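Long-range contacts in group 3 allergen SMIPP-S Yv6023A04 (Sarcoptes scabiei type hominis, PDB 3H7O), which adopts the chymotrypsin-like fold of the S1 serine protease family but is an inactivated paralogue, so it probably does not cleave proteins: residues 120-126 / 144-150; 155-159 / 204-210. The protein carries 3 engineered substitutions. All coordinates share one frame; numbering follows the deposited sequence.

Contact 1 (120-126 / 144-150); sequences TGSDVLV and SAQLTVV. Engineered in segment 144-150: Q146 (natural residue Asn).
S144 sets its CB 3.9 Å from L125 CD1, while its OG is hydrogen-bonded to T6 OG1. Next comes A145, whose N and O both pair with V126 in an antiparallel hydrogen-bonded pair. The small methyl leaves room for V126 CG1, set between the backbone N and the carbonyl carbon (chi1 60°), a rotation that brings it to A145 CB at 4.0 Å and L147 CG at 4.1 Å. The engineered Q146 (Asn in nature) bends sharply at chi2 (-76°) and folds back across the partner strand, its amide NE2 3.5 Å from L125 CD1. Its OE1 accepts a hydrogen bond from a water at 2.7 Å, and the same water makes a weak bond to D123 O. L147 returns to the apolar face; its N and O close the pair with V124, and its branched chain joins the two valines there. T148 is amphipathic, as its outer position allows: OG1 comes near D123 OD1, at best a weak bond, and CG2 rests 3.6 Å from G121 O. V149 N then gives a nearly straight bond (170°) to S122 O, its CG2 4.0 Å from V124 CG1, and V149 O accepts G121 N at 2.9 Å. G121 is at positive phi, where a CB would jam against the preceding carbonyl O. In the C-terminal sheet, strand 123-128 is flanked by strands 143-150 and 186-189, and strand 143-150 pairs in turn with 168-172, while F211 of strand 209-213 packs on V126 and L147.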
ATOM      1  N   THR A 120       1.371   9.558 -17.787  1.00 31.83           N
ATOM      2  CA  THR A 120       2.053  10.714 -17.213  1.00 32.97           C
ATOM      3  C   THR A 120       1.149  11.943 -17.328  1.00 33.01           C
ATOM      4  O   THR A 120       0.644  12.254 -18.407  1.00 33.32           O
ATOM      5  CB  THR A 120       3.416  10.958 -17.901  1.00 33.40           C
ATOM      6  OG1 THR A 120       4.225   9.783 -17.772  1.00 35.70           O
ATOM      7  CG2 THR A 120       4.153  12.140 -17.279  1.00 33.44           C
ATOM      8  N   GLY A 121       0.928  12.618 -16.204  1.00 32.64           N
ATOM      9  CA  GLY A 121       0.031  13.769 -16.166  1.00 31.88           C
ATOM     10  C   GLY A 121      -1.352  13.432 -15.642  1.00 31.43           C
ATOM     11  O   GLY A 121      -2.107  14.328 -15.268  1.00 31.58           O
ATOM     12  N   SER A 122      -1.690  12.143 -15.615  1.00 30.70           N
ATOM     13  CA  SER A 122      -2.963  11.697 -15.050  1.00 30.89           C
ATOM     14  C   SER A 122      -2.873  11.629 -13.529  1.00 30.48           C
ATOM     15  O   SER A 122      -1.778  11.636 -12.962  1.00 30.41           O
ATOM     16  CB  SER A 122      -3.388  10.341 -15.628  1.00 31.08           C
ATOM     17  OG  SER A 122      -2.608   9.277 -15.108  1.00 31.16           O
ATOM     18  N   ASP A 123      -4.027  11.570 -12.873  1.00 30.04           N
ATOM     19  CA  ASP A 123      -4.076  11.482 -11.423  1.00 30.36           C
ATOM     20  C   ASP A 123      -4.191  10.044 -10.935  1.00 28.55           C
ATOM     21  O   ASP A 123      -4.859   9.220 -11.561  1.00 28.09           O
ATOM     22  CB  ASP A 123      -5.234  12.315 -10.868  1.00 30.96           C
ATOM     23  CG  ASP A 123      -4.916  13.800 -10.818  1.00 35.90           C
ATOM     24  OD1 ASP A 123      -3.739  14.178 -11.016  1.00 39.84           O
ATOM     25  OD2 ASP A 123      -5.852  14.590 -10.569  1.00 40.80           O
ATOM     26  N   VAL A 124      -3.511   9.757  -9.830  1.00 28.01           N
ATOM     27  CA  VAL A 124      -3.723   8.525  -9.073  1.00 26.99           C
ATOM     28  C   VAL A 124      -4.134   8.879  -7.647  1.00 27.36           C
ATOM     29  O   VAL A 124      -3.673   9.881  -7.090  1.00 28.59           O
ATOM     30  CB  VAL A 124      -2.478   7.588  -9.065  1.00 27.41           C
ATOM     31  CG1 VAL A 124      -2.238   6.992 -10.453  1.00 27.58           C
ATOM     32  CG2 VAL A 124      -1.232   8.311  -8.548  1.00 27.45           C
ATOM     33  N   LEU A 125      -5.012   8.068  -7.070  1.00 25.89           N
ATOM     34  CA  LEU A 125      -5.522   8.318  -5.731  1.00 25.92           C
ATOM     35  C   LEU A 125      -4.861   7.355  -4.759  1.00 25.47           C
ATOM     36  O   LEU A 125      -5.064   6.141  -4.836  1.00 26.37           O
ATOM     37  CB  LEU A 125      -7.056   8.175  -5.700  1.00 25.30           C
ATOM     38  CG  LEU A 125      -7.818   8.390  -4.380  1.00 28.64           C
ATOM     39  CD1 LEU A 125      -7.809   9.854  -3.951  1.00 27.96           C
ATOM     40  CD2 LEU A 125      -9.260   7.893  -4.502  1.00 27.19           C
ATOM     41  N   VAL A 126      -4.053   7.903  -3.857  1.00 24.81           N
ATOM     42  CA  VAL A 126      -3.410   7.112  -2.815  1.00 25.81           C
ATOM     43  C   VAL A 126      -4.230   7.267  -1.534  1.00 26.04           C
ATOM     44  O   VAL A 126      -4.710   8.357  -1.242  1.00 25.51           O
ATOM     45  CB  VAL A 126      -1.918   7.530  -2.610  1.00 26.24           C
ATOM     46  CG1 VAL A 126      -1.787   9.001  -2.208  1.00 27.16           C
ATOM     47  CG2 VAL A 126      -1.218   6.619  -1.599  1.00 26.70           C
ATOM     48  N   SER A 144      -6.653  10.457   1.999  1.00 27.50           N
ATOM     49  CA  SER A 144      -6.403  10.182   0.584  1.00 27.70           C
ATOM     50  C   SER A 144      -5.889  11.438  -0.119  1.00 27.61           C
ATOM     51  O   SER A 144      -6.123  12.554   0.341  1.00 26.46           O
ATOM     52  CB  SER A 144      -7.649   9.624  -0.111  1.00 27.45           C
ATOM     53  OG  SER A 144      -8.655  10.609  -0.235  1.00 28.21           O
ATOM     54  N   ALA A 145      -5.165  11.239  -1.218  1.00 27.67           N
ATOM     55  CA  ALA A 145      -4.605  12.345  -1.995  1.00 27.56           C
ATOM     56  C   ALA A 145      -4.534  11.986  -3.470  1.00 27.36           C
ATOM     57  O   ALA A 145      -4.164  10.864  -3.826  1.00 27.02           O
ATOM     58  CB  ALA A 145      -3.217  12.709  -1.477  1.00 27.37           C
ATOM     59  N   GLN A 146      -4.888  12.945  -4.320  1.00 28.49           N
ATOM     60  CA  GLN A 146      -4.741  12.800  -5.758  1.00 29.16           C
ATOM     61  C   GLN A 146      -3.353  13.291  -6.145  1.00 28.83           C
ATOM     62  O   GLN A 146      -3.050  14.476  -6.003  1.00 29.52           O
ATOM     63  CB  GLN A 146      -5.809  13.611  -6.502  1.00 30.32           C
ATOM     64  CG  GLN A 146      -7.245  13.124  -6.303  1.00 34.11           C
ATOM     65  CD  GLN A 146      -7.583  11.871  -7.105  1.00 37.62           C
ATOM     66  OE1 GLN A 146      -6.751  11.332  -7.837  1.00 40.28           O
ATOM     67  NE2 GLN A 146      -8.815  11.401  -6.961  1.00 39.60           N
ATOM     68  N   LEU A 147      -2.505  12.378  -6.609  1.00 27.92           N
ATOM     69  CA  LEU A 147      -1.166  12.747  -7.055  1.00 27.69           C
ATOM     70  C   LEU A 147      -1.084  12.700  -8.575  1.00 26.92           C
ATOM     71  O   LEU A 147      -1.782  11.915  -9.218  1.00 27.78           O
ATOM     72  CB  LEU A 147      -0.095  11.836  -6.437  1.00 27.07           C
ATOM     73  CG  LEU A 147      -0.064  11.545  -4.928  1.00 28.36           C
ATOM     74  CD1 LEU A 147       1.212  10.802  -4.557  1.00 32.27           C
ATOM     75  CD2 LEU A 147      -0.193  12.807  -4.087  1.00 29.35           C
ATOM     76  N   THR A 148      -0.220  13.533  -9.137  1.00 26.75           N
ATOM     77  CA  THR A 148      -0.012  13.580 -10.579  1.00 27.06           C
ATOM     78  C   THR A 148       1.205  12.737 -10.945  1.00 27.02           C
ATOM     79  O   THR A 148       2.306  12.966 -10.429  1.00 28.23           O
ATOM     80  CB  THR A 148       0.195  15.028 -11.067  1.00 26.20           C
ATOM     81  OG1 THR A 148      -0.847  15.863 -10.549  1.00 27.66           O
ATOM     82  CG2 THR A 148       0.183  15.097 -12.591  1.00 26.85           C
ATOM     83  N   VAL A 149       0.999  11.768 -11.835  1.00 25.72           N
ATOM     84  CA  VAL A 149       2.078  10.927 -12.343  1.00 26.79           C
ATOM     85  C   VAL A 149       3.114  11.779 -13.077  1.00 27.50           C
ATOM     86  O   VAL A 149       2.771  12.555 -13.969  1.00 27.57           O
ATOM     87  CB  VAL A 149       1.546   9.804 -13.275  1.00 26.80           C
ATOM     88  CG1 VAL A 149       2.697   8.969 -13.840  1.00 26.01           C
ATOM     89  CG2 VAL A 149       0.550   8.919 -12.527  1.00 27.37           C
ATOM     90  N   VAL A 150       4.376  11.629 -12.683  1.00 28.14           N
ATOM     91  CA  VAL A 150       5.481  12.366 -13.297  1.00 29.38           C
ATOM     92  C   VAL A 150       6.395  11.436 -14.105  1.00 30.03           C
ATOM     93  O   VAL A 150       6.285  10.213 -14.009  1.00 30.00           O
ATOM     94  CB  VAL A 150       6.289  13.188 -12.251  1.00 29.56           C
ATOM     95  CG1 VAL A 150       5.393  14.226 -11.581  1.00 29.48           C
ATOM     96  CG2 VAL A 150       6.935  12.281 -11.204  1.00 28.93           C
TER
HETATM   97  O   HOH W   1      -7.186   9.264  -9.452  1.00 37.33           O

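Contact 2 (155-159 / 204-210). With SO4 (sulfate ion), chain D.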
ATOM      1  N   CYS A 155      12.154  11.203 -12.516  1.00 31.25           N
ATOM      2  CA  CYS A 155      12.036  10.784 -11.123  1.00 30.11           C
ATOM      3  C   CYS A 155      13.280  10.028 -10.654  1.00 28.47           C
ATOM      4  O   CYS A 155      13.720  10.206  -9.519  1.00 28.49           O
ATOM      5  CB  CYS A 155      10.778   9.931 -10.933  1.00 30.57           C
ATOM      6  SG  CYS A 155      10.568   9.216  -9.280  1.00 31.35           S
ATOM      7  N   ARG A 156      13.849   9.194 -11.525  1.00 27.54           N
ATOM      8  CA  ARG A 156      15.065   8.452 -11.177  1.00 27.02           C
ATOM      9  C   ARG A 156      16.285   9.350 -10.940  1.00 26.77           C
ATOM     10  O   ARG A 156      17.066   9.096 -10.020  1.00 26.95           O
ATOM     11  CB  ARG A 156      15.381   7.353 -12.200  1.00 27.02           C
ATOM     12  CG  ARG A 156      14.534   6.099 -12.016  1.00 26.43           C
ATOM     13  CD  ARG A 156      15.232   4.836 -12.521  1.00 26.23           C
ATOM     14  NE  ARG A 156      14.282   3.748 -12.781  1.00 25.11           N
ATOM     15  CZ  ARG A 156      13.586   3.616 -13.909  1.00 27.11           C
ATOM     16  NH1 ARG A 156      12.749   2.599 -14.059  1.00 26.74           N
ATOM     17  NH2 ARG A 156      13.721   4.503 -14.890  1.00 26.62           N
ATOM     18  N   THR A 157      16.446  10.397 -11.748  1.00 26.67           N
ATOM     19  CA  THR A 157      17.562  11.330 -11.536  1.00 27.76           C
ATOM     20  C   THR A 157      17.418  12.088 -10.206  1.00 27.33           C
ATOM     21  O   THR A 157      18.415  12.377  -9.548  1.00 27.16           O
ATOM     22  CB  THR A 157      17.840  12.277 -12.753  1.00 28.42           C
ATOM     23  OG1 THR A 157      18.722  13.338 -12.363  1.00 30.25           O
ATOM     24  CG2 THR A 157      16.571  12.886 -13.305  1.00 31.58           C
ATOM     25  N   LYS A 158      16.179  12.371  -9.803  1.00 26.54           N
ATOM     26  CA  LYS A 158      15.922  13.021  -8.515  1.00 26.99           C
ATOM     27  C   LYS A 158      16.279  12.120  -7.332  1.00 26.86           C
ATOM     28  O   LYS A 158      16.728  12.606  -6.292  1.00 27.34           O
ATOM     29  CB  LYS A 158      14.469  13.493  -8.415  1.00 27.28           C
ATOM     30  CG  LYS A 158      14.190  14.750  -9.213  1.00 27.07           C
ATOM     31  CD  LYS A 158      12.732  15.158  -9.143  1.00 29.15           C
ATOM     32  CE  LYS A 158      12.492  16.412  -9.958  1.00 30.95           C
ATOM     33  NZ  LYS A 158      11.091  16.888  -9.844  1.00 32.25           N
ATOM     34  N   TYR A 159      16.087  10.814  -7.500  1.00 26.23           N
ATOM     35  CA  TYR A 159      16.437   9.842  -6.466  1.00 26.81           C
ATOM     36  C   TYR A 159      17.931   9.525  -6.416  1.00 27.05           C
ATOM     37  O   TYR A 159      18.402   8.884  -5.473  1.00 26.32           O
ATOM     38  CB  TYR A 159      15.598   8.569  -6.609  1.00 26.39           C
ATOM     39  CG  TYR A 159      14.313   8.630  -5.818  1.00 26.61           C
ATOM     40  CD1 TYR A 159      13.206   9.341  -6.291  1.00 24.71           C
ATOM     41  CD2 TYR A 159      14.209   7.988  -4.584  1.00 26.83           C
ATOM     42  CE1 TYR A 159      12.020   9.406  -5.551  1.00 25.39           C
ATOM     43  CE2 TYR A 159      13.030   8.040  -3.843  1.00 29.91           C
ATOM     44  CZ  TYR A 159      11.942   8.749  -4.327  1.00 26.64           C
ATOM     45  OH  TYR A 159      10.777   8.789  -3.582  1.00 28.26           O
ATOM     46  N   PRO A 204      15.773  12.082  -1.264  1.00 28.45           N
ATOM     47  CA  PRO A 204      16.145  13.484  -1.142  1.00 28.42           C
ATOM     48  C   PRO A 204      14.936  14.359  -0.850  1.00 27.64           C
ATOM     49  O   PRO A 204      13.804  13.968  -1.121  1.00 28.28           O
ATOM     50  CB  PRO A 204      16.713  13.829  -2.527  1.00 27.88           C
ATOM     51  CG  PRO A 204      16.864  12.534  -3.240  1.00 29.32           C
ATOM     52  CD  PRO A 204      15.836  11.629  -2.662  1.00 28.76           C
ATOM     53  N   GLU A 205      15.193  15.535  -0.291  1.00 27.17           N
ATOM     54  CA  GLU A 205      14.163  16.533  -0.089  1.00 26.79           C
ATOM     55  C   GLU A 205      13.471  16.855  -1.415  1.00 26.25           C
ATOM     56  O   GLU A 205      14.130  17.035  -2.442  1.00 25.71           O
ATOM     57  CB  GLU A 205      14.798  17.795   0.481  1.00 27.22           C
ATOM     58  CG  GLU A 205      13.821  18.763   1.097  1.00 28.86           C
ATOM     59  CD  GLU A 205      14.473  20.088   1.405  1.00 29.15           C
ATOM     60  OE1 GLU A 205      14.836  20.810   0.450  1.00 29.61           O
ATOM     61  OE2 GLU A 205      14.628  20.400   2.601  1.00 27.63           O
ATOM     62  N   GLY A 206      12.143  16.904  -1.388  1.00 26.41           N
ATOM     63  CA  GLY A 206      11.358  17.292  -2.558  1.00 26.51           C
ATOM     64  C   GLY A 206      11.079  16.175  -3.549  1.00 25.84           C
ATOM     65  O   GLY A 206      10.364  16.384  -4.530  1.00 26.07           O
ATOM     66  N   ALA A 207      11.631  14.990  -3.292  1.00 26.11           N
ATOM     67  CA  ALA A 207      11.484  13.842  -4.192  1.00 25.85           C
ATOM     68  C   ALA A 207      10.022  13.451  -4.415  1.00 26.41           C
ATOM     69  O   ALA A 207       9.202  13.560  -3.499  1.00 25.65           O
ATOM     70  CB  ALA A 207      12.266  12.642  -3.664  1.00 25.78           C
ATOM     71  N   PRO A 208       9.696  12.973  -5.630  1.00 25.98           N
ATOM     72  CA  PRO A 208       8.349  12.456  -5.864  1.00 25.87           C
ATOM     73  C   PRO A 208       8.126  11.171  -5.077  1.00 25.28           C
ATOM     74  O   PRO A 208       9.086  10.548  -4.620  1.00 24.00           O
ATOM     75  CB  PRO A 208       8.337  12.141  -7.367  1.00 25.64           C
ATOM     76  CG  PRO A 208       9.561  12.794  -7.938  1.00 26.70           C
ATOM     77  CD  PRO A 208      10.550  12.843  -6.826  1.00 26.41           C
ATOM     78  N   GLU A 209       6.864  10.791  -4.911  1.00 24.81           N
ATOM     79  CA  GLU A 209       6.527   9.507  -4.316  1.00 25.03           C
ATOM     80  C   GLU A 209       6.744   8.399  -5.344  1.00 25.56           C
ATOM     81  O   GLU A 209       6.563   8.616  -6.544  1.00 24.90           O
ATOM     82  CB  GLU A 209       5.080   9.505  -3.807  1.00 25.33           C
ATOM     83  CG  GLU A 209       4.755  10.605  -2.783  1.00 24.62           C
ATOM     84  CD  GLU A 209       5.558  10.500  -1.482  1.00 27.53           C
ATOM     85  OE1 GLU A 209       6.011   9.389  -1.125  1.00 25.75           O
ATOM     86  OE2 GLU A 209       5.719  11.535  -0.799  1.00 27.02           O
ATOM     87  N   VAL A 210       7.143   7.222  -4.869  1.00 24.95           N
ATOM     88  CA  VAL A 210       7.363   6.071  -5.745  1.00 25.77           C
ATOM     89  C   VAL A 210       6.358   4.975  -5.431  1.00 25.63           C
ATOM     90  O   VAL A 210       6.054   4.708  -4.263  1.00 25.34           O
ATOM     91  CB  VAL A 210       8.812   5.525  -5.642  1.00 25.16           C
ATOM     92  CG1 VAL A 210       9.012   4.292  -6.551  1.00 27.24           C
ATOM     93  CG2 VAL A 210       9.808   6.606  -6.022  1.00 26.02           C
TER
HETATM   94  S   SO4 D 230      10.186  16.620   1.883  1.00 63.62           S
HETATM   95  O1  SO4 D 230       9.485  17.712   1.214  1.00 64.19           O
HETATM   96  O2  SO4 D 230       9.215  15.682   2.437  1.00 63.53           O
HETATM   97  O3  SO4 D 230      11.022  17.153   2.956  1.00 64.35           O
HETATM   98  O4  SO4 D 230      11.028  15.938   0.911  1.00 63.85           O
HETATM   99  O   HOH W   2       9.876  16.939  -7.398  1.00 36.27           O
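Y159 reaches from the helix into the bend of 204-210, where its hydroxyl donates to P208 O, 2.7 Å from OH. The acceptor lies at the ring edge, in the plane, and the hydroxyl oxygen stands almost in line with the carbonyl (C=O...OH angle 168°). The bond fixes how far the ring reaches, and the packed neighbours on its sides hold its tilt. Tyrosine suits the place because its apolar ring can be buried while its polar tip satisfies a carbonyl. Around it the packing is close: V210 CG2 lies 3.5 Å from Y159 CZ, A207 CB 3.8 Å from Y159 CE1, and P204 CD covers one face. C155 SG, anti to its own backbone N (chi1 175°), rests 4.0 Å from P208 CG while it closes the disulfide to C170. P204 CG also presses on K158 O at 3.1 Å, a tight approach.

The outer side is looser. The extended chain of K158 runs across P208, and a water joins K158 NZ to G206 O. G206, at positive phi in the type II turn P204-A207, donates its N-H to sulfate O4 at 2.7 Å; the ion is probably from the crystallisation liquor. A short helix tied by a disulfide to a strand of the C-terminal barrel is a feature of S1 proteases, and the tyrosine is as in trypsin; in active relatives the corresponding loop and strand start border the S1 specificity pocket.

How the contacts relate
The two contacts come in series along the chain, contact 1 closing before contact 2 opens, and their centres lie 15 Å apart. Strand 143-150, which holds the second half of contact 1, leads straight into helix 152-159 of contact 2. Both reach the same antiparallel sheet, the C-terminal barrel of the chymotrypsin-like fold. They also touch directly: L147 CD1 meets E209 CG at 4.0 Å, and V150 CG2 meets P208 CB at 4.1 Å. Contact 1 thus builds part of the sheet, and contact 2 fastens the helix and the loop before strand 209-213 beside it; the two meet where strand 143-150 faces the start of strand 209-213.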